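Local coordinates for cupin type-2 domain-containing protein (Streptococcus pyogenes, PDB 1YHF) that is of unknown function but carries a cupin type-2 domain, a small beta-barrel fold used by relatives for many different binding and catalytic roles, at residues Asn8-Ala13 against Thr19-Ile24; Asp27-Arg32 against Gln51-His56; Arg32-Arg37 against Ile42-Leu47; Ala71-Asp76 against Tyr80-Gly85. All blocks are in the same frame, centred on the assembly; numbering follows the deposited sequence.

Contact 1: residues Asn8-Ala13 against Thr19-Ile24; sequences NNIEHA and TQEVMI
Ile10 lays its CG1 branch across the end of the Glu21 side chain, CG1 standing 3.9 Å from Glu21 OE1, and the two side chains cross at about a right angle. The chi1 of Ile10, -163°, carries CG1 to the far side of CB from the backbone N, and this brings the branch nearer to 19-24 than the direction of its CB alone would suggest. Glu21 sets out toward 8-13 and then bends at chi2 (-67°), which presents its carboxylate to the isoleucine instead of a fully extended chain. The touch is therefore hydrocarbon against a carboxylate oxygen, a van der Waals meeting on the protein surface.

Beside it two acidic groups approach each other: Glu11 OE1 lies 4.2 Å from Glu21 OE2. Like charges so close should raise the cost of ionising both, but two features probably ease it. A water donates to Glu11 OE1 at 3.2 Å and, more weakly, to Glu21 OE2 at 3.4 Å, bridging the pair, while Glu11 OE2 forms a salt bridge with Lys14. Leu16, from the connection between the segments, packs against Ile10, Glu11 and Glu21 alike.

Small and polar at its margin, the contact closes a short excursion of the chain ahead of the barrel strands. The carbonyls of Asn9 and Glu21 both accept from the guanidinium of Arg32, so that strand 29-37 ties together the loop 8-13 and the end of helix 18-21, and Val22 packs its side chain against Val44 of strand 40-47.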
# COMPACT_ATOMS: atom_id res chain seq x y z
N ASN A 8 4.26 12.63 6.78
CA ASN A 8 3.10 13.52 6.89
C ASN A 8 1.79 12.77 7.07
O ASN A 8 1.75 11.55 6.91
CB ASN A 8 3.04 14.43 5.67
CG ASN A 8 4.28 15.29 5.54
OD1 ASN A 8 4.86 15.44 4.47
ND2 ASN A 8 4.71 15.84 6.65
N ASN A 9 0.74 13.50 7.46
CA ASN A 9 -0.63 12.96 7.52
C ASN A 9 -0.81 11.86 8.55
O ASN A 9 -1.68 10.98 8.40
CB ASN A 9 -1.11 12.48 6.12
CG ASN A 9 -1.22 13.62 5.12
OD1 ASN A 9 -0.72 13.54 3.99
ND2 ASN A 9 -1.83 14.69 5.54
N ILE A 10 0.02 11.92 9.59
CA ILE A 10 0.03 10.97 10.68
C ILE A 10 0.71 11.63 11.87
O ILE A 10 1.70 12.33 11.72
CB ILE A 10 0.74 9.63 10.26
CG1 ILE A 10 0.42 8.49 11.22
CG2 ILE A 10 2.25 9.79 10.01
CD1 ILE A 10 0.90 7.12 10.67
N GLU A 11 0.15 11.44 13.06
CA GLU A 11 0.67 12.03 14.27
C GLU A 11 2.03 11.50 14.63
O GLU A 11 2.31 10.32 14.45
CB GLU A 11 -0.26 11.78 15.44
CG GLU A 11 -1.70 11.96 15.06
CD GLU A 11 -2.64 11.44 16.12
OE1 GLU A 11 -3.31 10.39 15.87
OE2 GLU A 11 -2.68 12.07 17.20
N HIS A 12 2.87 12.40 15.13
CA HIS A 12 4.21 12.07 15.55
C HIS A 12 4.21 11.85 17.05
O HIS A 12 3.31 12.32 17.74
CB HIS A 12 5.14 13.22 15.17
CG HIS A 12 5.38 13.32 13.69
ND1 HIS A 12 6.40 14.08 13.15
CD2 HIS A 12 4.75 12.74 12.64
CE1 HIS A 12 6.38 13.98 11.83
NE2 HIS A 12 5.39 13.17 11.50
N ALA A 13 5.20 11.11 17.54
CA ALA A 13 5.36 10.90 19.00
C ALA A 13 4.08 10.37 19.67
O ALA A 13 3.73 10.74 20.80
CB ALA A 13 5.86 12.20 19.68
N THR A 19 -3.90 0.08 11.25
CA THR A 19 -5.23 -0.41 10.83
C THR A 19 -6.37 0.44 11.39
O THR A 19 -7.52 0.31 10.96
CB THR A 19 -5.48 -1.92 11.20
OG1 THR A 19 -5.56 -2.08 12.63
CG2 THR A 19 -4.40 -2.80 10.64
N GLN A 20 -6.06 1.30 12.36
CA GLN A 20 -7.04 2.28 12.83
C GLN A 20 -6.90 3.62 12.13
O GLN A 20 -7.81 4.43 12.18
CB GLN A 20 -6.98 2.49 14.36
CG GLN A 20 -7.12 1.22 15.20
CD GLN A 20 -8.34 0.37 14.86
OE1 GLN A 20 -9.49 0.78 15.09
NE2 GLN A 20 -8.09 -0.85 14.33
N GLU A 21 -5.76 3.85 11.49
CA GLU A 21 -5.49 5.11 10.81
C GLU A 21 -6.19 5.17 9.46
O GLU A 21 -6.44 6.26 8.94
CB GLU A 21 -3.98 5.34 10.61
CG GLU A 21 -3.18 5.54 11.91
CD GLU A 21 -3.51 6.82 12.64
OE1 GLU A 21 -3.39 7.92 12.05
OE2 GLU A 21 -3.88 6.73 13.83
N VAL A 22 -6.48 4.00 8.87
CA VAL A 22 -7.18 3.91 7.59
C VAL A 22 -8.25 2.82 7.69
O VAL A 22 -7.98 1.63 7.47
CB VAL A 22 -6.22 3.68 6.38
CG1 VAL A 22 -6.97 3.86 5.08
CG2 VAL A 22 -5.11 4.71 6.38
N MSE A 23 -9.46 3.24 8.05
CA MSE A 23 -10.57 2.32 8.26
C MSE A 23 -11.06 1.71 6.94
O MSE A 23 -10.88 2.30 5.88
CB MSE A 23 -11.70 3.03 9.02
CG MSE A 23 -11.23 3.63 10.37
SE MSE A 23 -10.83 2.22 11.67
CE MSE A 23 -12.66 1.93 12.22
N ILE A 24 -11.62 0.51 7.01
CA ILE A 24 -12.22 -0.11 5.83
C ILE A 24 -13.61 0.49 5.64
O ILE A 24 -14.41 0.49 6.58
CB ILE A 24 -12.31 -1.65 5.98
CG1 ILE A 24 -10.92 -2.28 5.97
CG2 ILE A 24 -13.19 -2.24 4.88
CD1 ILE A 24 -10.82 -3.67 6.59
O HOH W 1 -4.49 7.70 17.02

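Contact 2: residues Asp27-Arg32 against Gln51-His56; sequences DQMLSR and QEIGRH
Met29, a selenomethionine in this crystal, reaches Ile53 with its SE atom, which lies 3.9 Å from Ile53 CG1. Its chain runs extended through chi1 (179°) and chi2 and bends only at chi3, so the selenium is carried well out from strand 29-37 before CE turns off. Ile53 answers with the CG1 branch, set beside its own backbone N, and the two side chains meet at about a right angle.

Gln51 makes the other half of the contact by folding over backbone. A bend at chi2 (-46°) brings the amide alongside the Asp27 peptide: OE1 is 3.8 Å from Asp27 CA, and CD is 3.9 Å from Asp27 O. Nearer its root, Gln51 CG sits 3.8 Å from the carbonyl oxygen of Gln28. These are packing distances.

His56 is turned by a bond within its own segment. ND1 donates to Gly54 O at 3.0 Å, with the acceptor in the ring plane, which helps fix the rotation of the imidazole; His96 meets this ring edge-to-face.

Here the outermost strands of the two sheets of the cupin barrel approach each other: 29-37 pairs with 40-47 in one sheet, and 52-56 with 96-100 in the other.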
# COMPACT_ATOMS: atom_id res chain seq x y z
N ASP A 27 -17.62 -0.47 0.09
CA ASP A 27 -17.47 -0.23 -1.36
C ASP A 27 -16.48 0.88 -1.78
O ASP A 27 -16.62 1.48 -2.85
CB ASP A 27 -18.84 0.01 -1.99
CG ASP A 27 -19.76 -1.17 -1.81
OD1 ASP A 27 -19.26 -2.31 -1.80
OD2 ASP A 27 -20.98 -0.94 -1.66
N GLN A 28 -15.48 1.12 -0.93
CA GLN A 28 -14.56 2.24 -1.10
C GLN A 28 -13.13 1.84 -0.84
O GLN A 28 -12.85 0.76 -0.30
CB GLN A 28 -14.93 3.39 -0.16
CG GLN A 28 -16.17 4.15 -0.62
CD GLN A 28 -16.74 5.01 0.48
OE1 GLN A 28 -16.48 6.22 0.53
NE2 GLN A 28 -17.51 4.41 1.37
N MSE A 29 -12.24 2.74 -1.24
CA MSE A 29 -10.81 2.64 -1.03
C MSE A 29 -10.39 3.94 -0.38
O MSE A 29 -10.82 5.02 -0.79
CB MSE A 29 -10.08 2.46 -2.36
CG MSE A 29 -8.57 2.36 -2.18
SE MSE A 29 -7.60 1.89 -3.81
CE MSE A 29 -7.74 3.64 -4.72
N LEU A 30 -9.55 3.81 0.65
CA LEU A 30 -9.08 4.95 1.43
C LEU A 30 -7.58 4.91 1.50
O LEU A 30 -6.96 3.84 1.53
CB LEU A 30 -9.60 4.90 2.87
CG LEU A 30 -10.94 5.45 3.28
CD1 LEU A 30 -12.07 4.49 2.89
CD2 LEU A 30 -10.98 5.71 4.81
N SER A 31 -6.99 6.10 1.55
CA SER A 31 -5.58 6.20 1.66
C SER A 31 -5.16 7.33 2.54
O SER A 31 -5.82 8.37 2.62
CB SER A 31 -4.90 6.23 0.27
OG SER A 31 -5.12 7.44 -0.43
N ARG A 32 -4.05 7.08 3.24
CA ARG A 32 -3.38 8.07 4.01
C ARG A 32 -1.98 8.10 3.46
O ARG A 32 -1.21 7.14 3.62
CB ARG A 32 -3.39 7.66 5.48
CG ARG A 32 -2.96 8.77 6.40
CD ARG A 32 -3.03 8.28 7.84
NE ARG A 32 -4.41 8.17 8.35
CZ ARG A 32 -5.02 9.07 9.10
NH1 ARG A 32 -4.43 10.24 9.42
NH2 ARG A 32 -6.25 8.81 9.54
N GLN A 51 -12.79 -4.50 -4.21
CA GLN A 51 -12.17 -3.33 -4.82
C GLN A 51 -10.86 -3.74 -5.51
O GLN A 51 -10.32 -4.80 -5.22
CB GLN A 51 -11.96 -2.21 -3.77
CG GLN A 51 -13.27 -1.73 -3.11
CD GLN A 51 -14.38 -1.50 -4.11
OE1 GLN A 51 -15.48 -2.08 -4.00
NE2 GLN A 51 -14.12 -0.67 -5.11
N GLU A 52 -10.39 -2.92 -6.44
CA GLU A 52 -9.14 -3.24 -7.11
C GLU A 52 -8.32 -2.03 -7.52
O GLU A 52 -8.85 -0.93 -7.81
CB GLU A 52 -9.36 -4.18 -8.31
CG GLU A 52 -9.90 -3.53 -9.56
CD GLU A 52 -9.75 -4.41 -10.80
OE1 GLU A 52 -9.48 -3.86 -11.89
OE2 GLU A 52 -9.90 -5.66 -10.69
N ILE A 53 -7.01 -2.25 -7.54
CA ILE A 53 -6.07 -1.32 -8.12
C ILE A 53 -5.68 -1.93 -9.46
O ILE A 53 -5.14 -3.04 -9.51
CB ILE A 53 -4.85 -1.11 -7.20
CG1 ILE A 53 -5.32 -0.51 -5.86
CG2 ILE A 53 -3.80 -0.24 -7.88
CD1 ILE A 53 -4.28 -0.50 -4.78
N GLY A 54 -6.02 -1.22 -10.53
CA GLY A 54 -5.79 -1.70 -11.88
C GLY A 54 -4.33 -1.94 -12.18
O GLY A 54 -3.44 -1.34 -11.56
N ARG A 55 -4.11 -2.85 -13.12
CA ARG A 55 -2.79 -3.13 -13.68
C ARG A 55 -2.03 -1.84 -13.97
O ARG A 55 -2.56 -0.93 -14.62
CB ARG A 55 -2.96 -3.93 -14.96
CG ARG A 55 -1.76 -4.75 -15.35
CD ARG A 55 -2.19 -5.89 -16.24
NE ARG A 55 -1.04 -6.48 -16.92
CZ ARG A 55 -0.34 -7.51 -16.47
NH1 ARG A 55 -0.67 -8.10 -15.32
NH2 ARG A 55 0.68 -7.97 -17.17
N HIS A 56 -0.80 -1.76 -13.49
CA HIS A 56 0.14 -0.71 -13.89
C HIS A 56 1.57 -1.06 -13.48
O HIS A 56 1.80 -2.03 -12.76
CB HIS A 56 -0.27 0.66 -13.35
CG HIS A 56 -0.10 0.80 -11.88
ND1 HIS A 56 -0.89 0.14 -10.97
CD2 HIS A 56 0.81 1.50 -11.15
CE1 HIS A 56 -0.50 0.43 -9.74
NE2 HIS A 56 0.53 1.26 -9.82

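Contact 3: residues Arg32-Arg37 against Ile42-Leu47; sequences RTLVQR and ITVFSL
A classic beta bulge interrupts the antiparallel hairpin of strands 29-37 and 40-47, with Leu34 and Val35 together facing Ile42. The carbonyl oxygen of Ile42 receives both amides of the bulge: Val35 N at 3.1 Å, in the carbonyl plane and on a lone pair, and Leu34 N in a strongly bent, weak bond. Ile42 N returns a bond to Val35 O. Before the bulge the register is regular, Arg32 and Val44 forming a hydrogen-bonded pair in which both N to O distances, Arg32 N to Val44 O and Val44 N to Arg32 O, are 2.8 Å.

Leu34, at the corner, packs CD2 against Ile42 CG2 at 3.8 Å and reaches Val44 CG2 at 4.1 Å. Val35 sets CG2 beside its backbone N (CG1 is anti, chi1 -178°), from where it touches Ile42 CD1 at 4.0 Å. These three aliphatic contacts join the corner leucine and Val35 to Ile42 and Val44.

On the other face Thr33 and Thr43 make a more polar pair. Thr33 OG1 meets Thr43 CG2 at 3.7 Å, and a water joins the two hydroxyls. Thr43 CG2 also lies over one face of the Phe45 ring, toward its rim.

Strand 40-47 continues the sheet into 104-111, where Leu107 packs on Ile42, while Leu34 shares a backbone bond with Asn8 of the loop and packs against Ile7; strand 29-37 is the outermost of this sheet within the chain.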
# COMPACT_ATOMS: atom_id res chain seq x y z
N ARG A 32 -4.05 7.08 3.24
CA ARG A 32 -3.38 8.07 4.01
C ARG A 32 -1.98 8.10 3.46
O ARG A 32 -1.21 7.14 3.62
CB ARG A 32 -3.39 7.66 5.48
CG ARG A 32 -2.96 8.77 6.40
CD ARG A 32 -3.03 8.28 7.84
NE ARG A 32 -4.41 8.17 8.35
CZ ARG A 32 -5.02 9.07 9.10
NH1 ARG A 32 -4.43 10.24 9.42
NH2 ARG A 32 -6.25 8.81 9.54
N THR A 33 -1.65 9.20 2.78
CA THR A 33 -0.37 9.33 2.10
C THR A 33 0.69 10.00 2.99
O THR A 33 0.66 11.21 3.21
CB THR A 33 -0.50 10.06 0.75
OG1 THR A 33 -1.49 9.42 -0.05
CG2 THR A 33 0.83 10.07 -0.01
N LEU A 34 1.61 9.17 3.48
CA LEU A 34 2.71 9.58 4.36
C LEU A 34 3.82 10.36 3.70
O LEU A 34 4.34 11.33 4.26
CB LEU A 34 3.29 8.32 5.03
CG LEU A 34 2.55 7.86 6.30
CD1 LEU A 34 1.04 8.14 6.31
CD2 LEU A 34 2.84 6.45 6.60
N VAL A 35 4.18 9.95 2.48
CA VAL A 35 5.25 10.58 1.71
C VAL A 35 4.86 10.54 0.26
O VAL A 35 4.39 9.51 -0.24
CB VAL A 35 6.62 9.85 1.85
CG1 VAL A 35 7.69 10.60 1.06
CG2 VAL A 35 7.04 9.73 3.29
N GLN A 36 5.02 11.67 -0.42
CA GLN A 36 4.77 11.72 -1.86
C GLN A 36 5.83 12.61 -2.49
O GLN A 36 5.62 13.81 -2.63
CB GLN A 36 3.35 12.23 -2.14
CG GLN A 36 2.94 12.33 -3.64
CD GLN A 36 1.41 12.35 -3.84
OE1 GLN A 36 0.64 12.68 -2.93
NE2 GLN A 36 0.98 11.99 -5.05
N ARG A 37 6.98 12.03 -2.82
CA ARG A 37 8.06 12.81 -3.46
C ARG A 37 8.60 12.09 -4.69
O ARG A 37 8.19 10.98 -5.00
CB ARG A 37 9.21 13.10 -2.47
CG ARG A 37 9.69 11.86 -1.75
CD ARG A 37 11.09 11.99 -1.19
NE ARG A 37 11.12 12.65 0.10
CZ ARG A 37 12.05 12.45 1.03
NH1 ARG A 37 13.04 11.57 0.84
NH2 ARG A 37 11.99 13.13 2.17
N ILE A 42 5.05 6.66 0.24
CA ILE A 42 4.61 5.80 1.34
C ILE A 42 3.14 6.08 1.62
O ILE A 42 2.76 7.23 1.88
CB ILE A 42 5.44 5.97 2.65
CG1 ILE A 42 6.93 5.65 2.41
CG2 ILE A 42 4.87 5.08 3.75
CD1 ILE A 42 7.84 5.86 3.63
N THR A 43 2.32 5.04 1.58
CA THR A 43 0.88 5.19 1.68
C THR A 43 0.29 4.05 2.49
O THR A 43 0.67 2.90 2.31
CB THR A 43 0.20 5.22 0.28
OG1 THR A 43 0.90 6.10 -0.61
CG2 THR A 43 -1.24 5.72 0.42
N VAL A 44 -0.64 4.37 3.39
CA VAL A 44 -1.47 3.34 4.02
C VAL A 44 -2.81 3.30 3.28
O VAL A 44 -3.41 4.33 3.02
CB VAL A 44 -1.71 3.63 5.51
CG1 VAL A 44 -2.39 2.39 6.19
CG2 VAL A 44 -0.38 3.91 6.19
N PHE A 45 -3.26 2.11 2.90
CA PHE A 45 -4.48 1.93 2.12
C PHE A 45 -5.48 1.06 2.88
O PHE A 45 -5.08 0.21 3.68
CB PHE A 45 -4.18 1.17 0.84
CG PHE A 45 -3.64 2.01 -0.28
CD1 PHE A 45 -4.51 2.74 -1.09
CD2 PHE A 45 -2.28 2.03 -0.56
CE1 PHE A 45 -4.03 3.50 -2.17
CE2 PHE A 45 -1.78 2.80 -1.61
CZ PHE A 45 -2.66 3.53 -2.43
N SER A 46 -6.76 1.24 2.60
CA SER A 46 -7.73 0.20 2.88
C SER A 46 -8.57 0.01 1.62
O SER A 46 -8.94 0.98 0.99
CB SER A 46 -8.62 0.58 4.06
OG SER A 46 -9.58 1.55 3.67
N LEU A 47 -8.87 -1.23 1.27
CA LEU A 47 -9.82 -1.51 0.19
C LEU A 47 -10.89 -2.41 0.75
O LEU A 47 -10.56 -3.40 1.40
CB LEU A 47 -9.14 -2.23 -0.96
CG LEU A 47 -8.21 -1.48 -1.93
CD1 LEU A 47 -6.90 -0.97 -1.28
CD2 LEU A 47 -7.88 -2.37 -3.12
O HOH W 2 -1.04 7.83 -2.34

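Contact 4: residues Ala71-Asp76 against Tyr80-Gly85; sequences AEITID and YRVAEG
Glu72 and Arg81 lie side by side across the hairpin, pointing the same way, and form a salt bridge in which one oxygen takes both bonds. Glu72 OE2 accepts from Arg81 NE at 2.9 Å through its anti lone pair and from Arg81 NH2 at 3.0 Å nearly along its C-O axis. The oxygen lies near the guanidinium plane, and the carboxylate is turned 31° from that plane. A bend at Arg81 chi2 (103°) swings the guanidinium toward its partner.

Backbone groups are satisfied in two reciprocal pairs. Ala71 and Val82 exchange bonds, as do Ile73 and Tyr80; Ile73 N to Tyr80 O, at 2.7 Å, is almost straight (177°). Tyr80 OH and Ile75 O share a water, which donates to the carbonyl at 2.8 Å and lies 3.0 Å from the hydroxyl.

Ile73 and Val82, on the face that also carries Tyr80, pack by hydrocarbon, Ile73 CD1 reaching Val82 CG2 at 3.9 Å. Ile75 CB meets Tyr80 CE2 at 3.8 Å, the Ile75 and Tyr80 side chains crossing at about a right angle.

Strand 78-83 is the outermost of its sheet within the chain; 70-75 pairs onward with 96-100, while Ile73 and Val82 face inward to strand 61-68 of the other cupin sheet.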
# COMPACT_ATOMS: atom_id res chain seq x y z
N ALA A 71 -5.26 -10.21 0.14
CA ALA A 71 -5.15 -9.48 -1.11
C ALA A 71 -4.62 -10.42 -2.16
O ALA A 71 -3.75 -11.23 -1.87
CB ALA A 71 -4.21 -8.26 -0.95
N GLU A 72 -5.14 -10.30 -3.37
CA GLU A 72 -4.61 -11.01 -4.51
C GLU A 72 -3.76 -10.08 -5.34
O GLU A 72 -4.24 -9.06 -5.88
CB GLU A 72 -5.71 -11.60 -5.36
CG GLU A 72 -5.22 -12.55 -6.42
CD GLU A 72 -6.38 -13.27 -7.07
OE1 GLU A 72 -7.22 -12.59 -7.71
OE2 GLU A 72 -6.48 -14.51 -6.92
N ILE A 73 -2.49 -10.43 -5.41
CA ILE A 73 -1.51 -9.62 -6.09
C ILE A 73 -1.09 -10.32 -7.37
O ILE A 73 -0.78 -11.49 -7.38
CB ILE A 73 -0.34 -9.26 -5.13
CG1 ILE A 73 -0.94 -8.49 -3.92
CG2 ILE A 73 0.79 -8.53 -5.86
CD1 ILE A 73 0.03 -7.81 -3.04
N THR A 74 -1.13 -9.57 -8.46
CA THR A 74 -0.66 -10.05 -9.75
C THR A 74 0.62 -9.32 -10.07
O THR A 74 0.68 -8.09 -9.93
CB THR A 74 -1.68 -9.73 -10.86
OG1 THR A 74 -2.95 -10.26 -10.47
CG2 THR A 74 -1.26 -10.34 -12.18
N ILE A 75 1.63 -10.08 -10.46
CA ILE A 75 2.89 -9.50 -10.90
C ILE A 75 3.18 -10.15 -12.25
O ILE A 75 3.40 -11.35 -12.32
CB ILE A 75 4.06 -9.76 -9.90
CG1 ILE A 75 3.75 -9.16 -8.52
CG2 ILE A 75 5.37 -9.22 -10.46
CD1 ILE A 75 4.84 -9.41 -7.48
N ASP A 76 3.13 -9.33 -13.30
CA ASP A 76 3.17 -9.81 -14.70
C ASP A 76 2.04 -10.83 -14.92
O ASP A 76 0.87 -10.46 -14.95
CB ASP A 76 4.53 -10.40 -15.06
CG ASP A 76 4.74 -10.55 -16.56
OD1 ASP A 76 3.96 -9.98 -17.37
OD2 ASP A 76 5.71 -11.25 -16.94
N TYR A 80 -0.45 -13.96 -6.48
CA TYR A 80 0.04 -14.26 -5.15
C TYR A 80 -1.07 -13.84 -4.20
O TYR A 80 -1.64 -12.75 -4.35
CB TYR A 80 1.29 -13.40 -4.87
CG TYR A 80 2.41 -13.56 -5.89
CD1 TYR A 80 3.50 -14.39 -5.63
CD2 TYR A 80 2.37 -12.90 -7.12
CE1 TYR A 80 4.52 -14.55 -6.57
CE2 TYR A 80 3.36 -13.06 -8.06
CZ TYR A 80 4.43 -13.88 -7.78
OH TYR A 80 5.43 -14.01 -8.71
N ARG A 81 -1.42 -14.70 -3.26
CA ARG A 81 -2.42 -14.32 -2.28
C ARG A 81 -1.71 -13.96 -0.99
O ARG A 81 -1.11 -14.80 -0.35
CB ARG A 81 -3.47 -15.41 -2.07
CG ARG A 81 -4.53 -15.47 -3.18
CD ARG A 81 -4.25 -16.62 -4.11
NE ARG A 81 -4.98 -16.52 -5.38
CZ ARG A 81 -5.27 -17.56 -6.15
NH1 ARG A 81 -4.91 -18.79 -5.78
NH2 ARG A 81 -5.92 -17.39 -7.29
N VAL A 82 -1.76 -12.68 -0.65
CA VAL A 82 -0.96 -12.15 0.44
C VAL A 82 -1.87 -11.89 1.64
O VAL A 82 -2.76 -11.04 1.58
CB VAL A 82 -0.17 -10.90 -0.00
CG1 VAL A 82 0.78 -10.41 1.11
CG2 VAL A 82 0.62 -11.22 -1.28
N ALA A 83 -1.64 -12.64 2.72
CA ALA A 83 -2.51 -12.62 3.91
C ALA A 83 -1.98 -11.67 4.97
O ALA A 83 -0.91 -11.11 4.80
CB ALA A 83 -2.66 -14.04 4.46
N GLU A 84 -2.73 -11.48 6.06
CA GLU A 84 -2.28 -10.61 7.16
C GLU A 84 -0.89 -11.03 7.65
O GLU A 84 -0.65 -12.21 7.90
CB GLU A 84 -3.29 -10.63 8.30
CG GLU A 84 -2.84 -9.90 9.57
CD GLU A 84 -3.88 -9.96 10.66
OE1 GLU A 84 -4.99 -10.50 10.42
OE2 GLU A 84 -3.60 -9.46 11.77
N GLY A 85 0.01 -10.07 7.79
CA GLY A 85 1.36 -10.38 8.26
C GLY A 85 2.35 -10.79 7.18
O GLY A 85 3.51 -11.10 7.46
O HOH W 3 5.73 -12.60 -11.33

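In the fold
The four contacts divide by whether their strands pair directly. Contacts 1 and 2 are surface meetings with small buried areas and no direct hydrogen bonds between their segments, whereas contacts 3 and 4 are partly buried hairpins held by reciprocal backbone bonds, each combining aliphatic packing with a more polar pair on the other face. The hairpins differ in that contact 3 is bulged and bridges its threonines by water, while contact 4 keeps regular register and carries a salt bridge. Contacts 2 and 3 both use strand 29-37; Arg32, paired in contact 3, also bonds to carbonyls of contact 1. Contact 2 brings the two sheets together, and Arg55 NH1 links it to Asp76 O of contact 4.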